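Local coordinates for protein membrane attack complex assembly inhibitor BGA71 (Borreliella bavariensis, PDB 6FMH) that inhibits assembly of the complement membrane attack complex, as an outer surface protein of a Lyme disease spirochaete, at residues I65-N70 against K146-F151; N156-D161 against A177-E182. All blocks are in the same frame, centred on the assembly; numbering follows the deposited sequence.

Interaction 1 of 2, residues I65-N70 against K146-F151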
loop_
_atom_site.group_PDB
_atom_site.type_symbol
_atom_site.label_atom_id
_atom_site.label_comp_id
_atom_site.label_asym_id
_atom_site.label_seq_id
_atom_site.Cartn_x
_atom_site.Cartn_y
_atom_site.Cartn_z
ATOM N N ILE A 65 -9.651 13.509 4.610
ATOM C CA ILE A 65 -10.320 14.822 4.511
ATOM C C ILE A 65 -11.180 14.923 3.282
ATOM O O ILE A 65 -12.361 15.191 3.375
ATOM C CB ILE A 65 -9.288 15.987 4.471
ATOM C CG1 ILE A 65 -8.408 16.007 5.719
ATOM C CG2 ILE A 65 -9.986 17.335 4.288
ATOM C CD1 ILE A 65 -8.938 16.830 6.836
ATOM N N TYR A 66 -10.573 14.678 2.124
ATOM C CA TYR A 66 -11.228 14.879 0.829
ATOM C C TYR A 66 -12.380 13.944 0.678
ATOM O O TYR A 66 -13.423 14.308 0.122
ATOM C CB TYR A 66 -10.240 14.649 -0.296
ATOM C CG TYR A 66 -9.217 15.764 -0.551
ATOM C CD1 TYR A 66 -8.821 16.633 0.433
ATOM C CD2 TYR A 66 -8.664 15.917 -1.810
ATOM C CE1 TYR A 66 -7.891 17.604 0.193
ATOM C CE2 TYR A 66 -7.747 16.896 -2.079
ATOM C CZ TYR A 66 -7.371 17.752 -1.064
ATOM O OH TYR A 66 -6.415 18.706 -1.314
ATOM N N SER A 67 -12.190 12.713 1.120
ATOM C CA SER A 67 -13.269 11.714 1.015
ATOM C C SER A 67 -14.348 12.174 1.949
ATOM O O SER A 67 -15.517 11.955 1.665
ATOM C CB SER A 67 -12.808 10.264 1.347
ATOM O OG SER A 67 -12.600 10.106 2.740
ATOM N N SER A 68 -13.952 12.754 3.073
ATOM C CA SER A 68 -14.914 13.204 4.066
ATOM C C SER A 68 -15.759 14.372 3.585
ATOM O O SER A 68 -16.959 14.452 3.851
ATOM C CB SER A 68 -14.219 13.598 5.374
ATOM O OG SER A 68 -13.695 12.457 6.079
ATOM N N LEU A 69 -15.127 15.269 2.854
ATOM C CA LEU A 69 -15.800 16.416 2.276
ATOM C C LEU A 69 -16.177 16.178 0.831
ATOM O O LEU A 69 -16.498 17.119 0.088
ATOM C CB LEU A 69 -14.905 17.621 2.324
ATOM C CG LEU A 69 -14.449 17.987 3.727
ATOM C CD1 LEU A 69 -13.409 19.079 3.630
ATOM C CD2 LEU A 69 -15.642 18.449 4.528
ATOM N N ASN A 70 -16.232 14.912 0.439
ATOM C CA ASN A 70 -16.820 14.596 -0.829
ATOM C C ASN A 70 -16.168 15.198 -2.080
ATOM O O ASN A 70 -16.756 15.243 -3.140
ATOM C CB ASN A 70 -18.248 15.005 -0.719
ATOM C CG ASN A 70 -19.092 13.816 -0.732
ATOM O OD1 ASN A 70 -19.116 13.107 -1.731
ATOM N ND2 ASN A 70 -19.610 13.445 0.450
ATOM N N LYS A 146 -15.889 2.867 9.940
ATOM C CA LYS A 146 -16.969 3.558 10.661
ATOM C C LYS A 146 -16.428 4.831 11.357
ATOM O O LYS A 146 -16.954 5.981 11.182
ATOM C CB LYS A 146 -17.643 2.566 11.602
ATOM C CG LYS A 146 -18.499 1.567 10.855
ATOM C CD LYS A 146 -19.475 0.834 11.731
ATOM C CE LYS A 146 -20.193 -0.282 10.964
ATOM N NZ LYS A 146 -20.838 0.184 9.697
ATOM N N THR A 147 -15.272 4.681 12.003
ATOM C CA THR A 147 -14.607 5.823 12.649
ATOM C C THR A 147 -14.463 6.970 11.657
ATOM O O THR A 147 -14.835 8.115 11.954
ATOM C CB THR A 147 -13.271 5.426 13.285
ATOM O OG1 THR A 147 -13.509 4.451 14.330
ATOM C CG2 THR A 147 -12.594 6.614 13.912
ATOM N N ARG A 148 -13.946 6.660 10.475
ATOM C CA ARG A 148 -13.726 7.674 9.497
ATOM C C ARG A 148 -15.061 8.304 9.044
ATOM O O ARG A 148 -15.141 9.533 8.754
ATOM C CB ARG A 148 -13.002 7.144 8.296
ATOM C CG ARG A 148 -12.765 8.289 7.316
ATOM C CD ARG A 148 -11.759 7.993 6.278
ATOM N NE ARG A 148 -12.305 7.055 5.331
ATOM C CZ ARG A 148 -11.665 6.607 4.269
ATOM N NH1 ARG A 148 -10.452 7.017 3.980
ATOM N NH2 ARG A 148 -12.261 5.734 3.498
ATOM N N GLN A 149 -16.105 7.474 8.957
ATOM C CA GLN A 149 -17.437 8.012 8.628
ATOM C C GLN A 149 -17.878 9.002 9.687
ATOM O O GLN A 149 -18.546 9.961 9.377
ATOM C CB GLN A 149 -18.468 6.873 8.443
ATOM C CG GLN A 149 -18.445 6.230 7.072
ATOM C CD GLN A 149 -19.121 4.869 7.072
ATOM O OE1 GLN A 149 -20.170 4.683 7.696
ATOM N NE2 GLN A 149 -18.517 3.898 6.368
ATOM N N ASN A 150 -17.641 8.675 10.957
ATOM C CA ASN A 150 -18.164 9.534 12.035
ATOM C C ASN A 150 -17.398 10.795 12.041
ATOM O O ASN A 150 -17.981 11.867 12.149
ATOM C CB ASN A 150 -18.105 8.874 13.407
ATOM C CG ASN A 150 -18.913 7.607 13.487
ATOM O OD1 ASN A 150 -18.520 6.638 14.163
ATOM N ND2 ASN A 150 -20.057 7.593 12.851
ATOM N N PHE A 151 -16.098 10.702 11.838
ATOM C CA PHE A 151 -15.310 11.915 11.628
ATOM C C PHE A 151 -15.840 12.796 10.483
ATOM O O PHE A 151 -15.897 13.991 10.600
ATOM C CB PHE A 151 -13.845 11.556 11.361
ATOM C CG PHE A 151 -13.028 12.711 10.842
ATOM C CD1 PHE A 151 -12.423 13.644 11.725
ATOM C CD2 PHE A 151 -12.863 12.895 9.484
ATOM C CE1 PHE A 151 -11.683 14.714 11.232
ATOM C CE2 PHE A 151 -12.123 13.953 9.007
ATOM C CZ PHE A 151 -11.535 14.874 9.867
#
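The last turn of helix 55-68 comes up against the middle of helix 127-163, where Ser68 meets Phe151; in backbone register Ser68 lies nearest Gln149, their CA atoms 7.4 Å apart. Leu69 is the first residue to leave helical geometry, and Asn70, with phi at 61°, is the C-prime residue of a Schellman motif. No hydrogen bond spans the gap; the side chains meet by van der Waals contact. Ser68 turns its hydroxyl to the rim of the Phe151 ring, OG lying in the ring plane 3.5 Å from CD2. The same hydroxyl is hydrogen-bonded to Thr64 O, one turn back in its own helix, and so reaches the ring already satisfied. With CG anti to its backbone N (chi1 167°), Phe151 extends between the helices, and its far edge meets Ile65, CZ to CD1 at 4.4 Å. Arg148 bends at chi3 (72°) and brings one guanidinium face over to Ser67, whose OG stands 3.8 Å above the plane, offset toward the rim. That serine is bonded to Arg63 O, while the arginine's NH1 has a weak hydrogen bond to Gln108. This is helix-to-helix packing in the core of an all-helical BbCRASP-1-family fold: the closing turn of helix 55-68 packs against helix 127-163, with Val104 and Ile107 of helix 90-123 also touching the Phe151 ring.

Interaction 2 of 2, residues N156-D161 against A177-E182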
loop_
_atom_site.group_PDB
_atom_site.type_symbol
_atom_site.label_atom_id
_atom_site.label_comp_id
_atom_site.label_asym_id
_atom_site.label_seq_id
_atom_site.Cartn_x
_atom_site.Cartn_y
_atom_site.Cartn_z
ATOM N N ASN A 156 -18.406 17.700 8.275
ATOM C CA ASN A 156 -19.377 18.467 7.481
ATOM C C ASN A 156 -20.178 19.436 8.328
ATOM O O ASN A 156 -20.471 20.576 7.906
ATOM C CB ASN A 156 -20.234 17.542 6.679
ATOM C CG ASN A 156 -19.502 17.067 5.477
ATOM O OD1 ASN A 156 -19.316 17.813 4.536
ATOM N ND2 ASN A 156 -19.021 15.805 5.506
ATOM N N GLU A 157 -20.478 18.972 9.545
ATOM C CA GLU A 157 -21.147 19.789 10.535
ATOM C C GLU A 157 -20.272 21.006 10.928
ATOM O O GLU A 157 -20.760 22.111 11.142
ATOM C CB GLU A 157 -21.539 18.994 11.788
ATOM C CG GLU A 157 -21.762 20.003 12.871
ATOM C CD GLU A 157 -21.855 19.453 14.228
ATOM O OE1 GLU A 157 -21.256 18.424 14.496
ATOM O OE2 GLU A 157 -22.510 20.063 15.052
ATOM N N THR A 158 -18.976 20.800 10.958
ATOM C CA THR A 158 -18.057 21.857 11.243
ATOM C C THR A 158 -17.940 22.900 10.107
ATOM O O THR A 158 -17.999 24.106 10.370
ATOM C CB THR A 158 -16.721 21.236 11.558
ATOM O OG1 THR A 158 -16.803 20.610 12.826
ATOM C CG2 THR A 158 -15.586 22.270 11.590
ATOM N N ILE A 159 -17.852 22.444 8.864
ATOM C CA ILE A 159 -17.878 23.334 7.708
ATOM C C ILE A 159 -19.149 24.196 7.705
ATOM O O ILE A 159 -19.091 25.409 7.476
ATOM C CB ILE A 159 -17.805 22.579 6.358
ATOM C CG1 ILE A 159 -16.511 21.711 6.244
ATOM C CG2 ILE A 159 -17.973 23.545 5.195
ATOM C CD1 ILE A 159 -15.193 22.452 6.234
ATOM N N ASP A 160 -20.301 23.565 7.914
ATOM C CA ASP A 160 -21.534 24.302 7.967
ATOM C C ASP A 160 -21.523 25.314 9.120
ATOM O O ASP A 160 -21.927 26.463 8.936
ATOM C CB ASP A 160 -22.681 23.356 8.199
ATOM C CG ASP A 160 -22.912 22.462 7.083
ATOM O OD1 ASP A 160 -22.227 22.565 6.029
ATOM O OD2 ASP A 160 -23.789 21.601 7.266
ATOM N N ASP A 161 -21.136 24.857 10.310
ATOM C CA ASP A 161 -21.063 25.731 11.476
ATOM C C ASP A 161 -20.186 26.926 11.223
ATOM O O ASP A 161 -20.507 28.031 11.619
ATOM C CB ASP A 161 -20.527 24.956 12.694
ATOM C CG ASP A 161 -21.614 24.182 13.436
ATOM O OD1 ASP A 161 -22.819 24.300 13.113
ATOM O OD2 ASP A 161 -21.248 23.424 14.355
ATOM N N ALA A 177 -10.802 27.906 18.136
ATOM C CA ALA A 177 -9.912 26.980 18.816
ATOM C C ALA A 177 -10.669 26.108 19.810
ATOM O O ALA A 177 -10.397 24.902 19.902
ATOM C CB ALA A 177 -8.839 27.729 19.545
ATOM N N THR A 178 -11.616 26.686 20.528
ATOM C CA THR A 178 -12.322 25.912 21.512
ATOM C C THR A 178 -13.191 24.859 20.838
ATOM O O THR A 178 -13.223 23.704 21.278
ATOM C CB THR A 178 -13.193 26.809 22.403
ATOM O OG1 THR A 178 -12.361 27.795 22.984
ATOM C CG2 THR A 178 -13.884 26.057 23.473
ATOM N N TYR A 179 -13.832 25.260 19.756
ATOM C CA TYR A 179 -14.686 24.375 19.029
ATOM C C TYR A 179 -13.896 23.156 18.502
ATOM O O TYR A 179 -14.358 22.012 18.599
ATOM C CB TYR A 179 -15.341 25.145 17.893
ATOM C CG TYR A 179 -16.270 24.334 17.032
ATOM C CD1 TYR A 179 -15.799 23.498 16.055
ATOM C CD2 TYR A 179 -17.640 24.481 17.146
ATOM C CE1 TYR A 179 -16.663 22.775 15.267
ATOM C CE2 TYR A 179 -18.527 23.784 16.337
ATOM C CZ TYR A 179 -18.038 22.926 15.410
ATOM O OH TYR A 179 -18.909 22.187 14.654
ATOM N N MET A 180 -12.768 23.419 17.844
ATOM C CA MET A 180 -11.987 22.357 17.266
ATOM C C MET A 180 -11.503 21.442 18.371
ATOM O O MET A 180 -11.531 20.215 18.214
ATOM C CB MET A 180 -10.816 22.923 16.505
ATOM C CG MET A 180 -11.183 23.657 15.224
ATOM S SD MET A 180 -12.166 22.811 14.008
ATOM C CE MET A 180 -11.119 21.611 13.421
ATOM N N LYS A 181 -11.116 22.021 19.520
ATOM C CA LYS A 181 -10.715 21.216 20.670
ATOM C C LYS A 181 -11.847 20.281 21.173
ATOM O O LYS A 181 -11.602 19.111 21.462
ATOM C CB LYS A 181 -10.249 22.128 21.811
ATOM C CG LYS A 181 -8.774 22.441 21.755
ATOM C CD LYS A 181 -8.302 23.338 22.886
ATOM C CE LYS A 181 -8.637 24.798 22.611
ATOM N NZ LYS A 181 -7.978 25.736 23.579
ATOM N N GLU A 182 -13.063 20.822 21.320
ATOM C CA GLU A 182 -14.188 20.094 21.926
ATOM C C GLU A 182 -14.852 19.055 20.958
ATOM O O GLU A 182 -15.544 18.120 21.401
ATOM C CB GLU A 182 -15.199 21.071 22.606
ATOM C CG GLU A 182 -14.546 21.989 23.697
ATOM C CD GLU A 182 -13.745 21.237 24.802
ATOM O OE1 GLU A 182 -14.338 20.348 25.446
ATOM O OE2 GLU A 182 -12.523 21.521 25.049
#
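The Tyr179 ring is met at its edge: Thr158 OG1 lies in the ring plane, 3.3 Å from CE1, while Asp161 OD2 comes to the hydroxyl end from beside CE2. The Asp161 carboxylate stands nearly upright to the ring, the two planes 83° apart. Tyr179 OH donates to Asp161 OD2 over 2.7 Å, reaching that oxygen on its anti side and 21° out of the carboxylate plane. This leaves the phenol tied to a charged acceptor, which would be expected to polarise its O-H bond. Thr158 OG1 lies 3.2 Å from the same phenol oxygen, within hydrogen-bonding range, but its proton has another acceptor within reach; its strongest polar partner is Tyr184 OH. Glu157 passes the phenol at a greater distance, CG to OH 4.0 Å, and its carboxylate is engaged by a salt bridge with Lys154. With CG anti to the backbone N, the Tyr179 ring extends across the gap toward helix 156-161. Alongside the polar contacts, the methyl CG2 of Thr158 rests 4.2 Å from Met180 SD, and Met180 continues onto Thr95 and Phe99 of helix 90-123. The short helical segments run antiparallel at 166°, their axes 12.1 Å apart, a spacing wide enough for a tyrosine to bridge. The arrangement is that of an antiparallel helical pair joined through a loop, bringing helix 173-183 back along helix 127-163 within the BbCRASP-1-family helical fold.

How the interactions relate
Helix 127-163 serves both contacts, which illustrates how one long helix can receive different neighbours with different chemistry along its length. Interaction 1 lies deeper, its centre about 7 Å from the centre of the chain, against about 15 Å for interaction 2, though both are buried. The central contact has no hydrogen bond between its segments and relies on the edge of one phenylalanine ring, an isoleucine methyl and an arginine face against serines whose hydroxyls bond to carbonyls of their own helix; the outer one turns on a phenol-carboxylate bond. With centres about 14 Å apart, they meet directly: Ser68 O accepts a probable hydrogen bond from Asn156 ND2 at 3.0 Å, and Leu69 packs on Asn156 and Ile159.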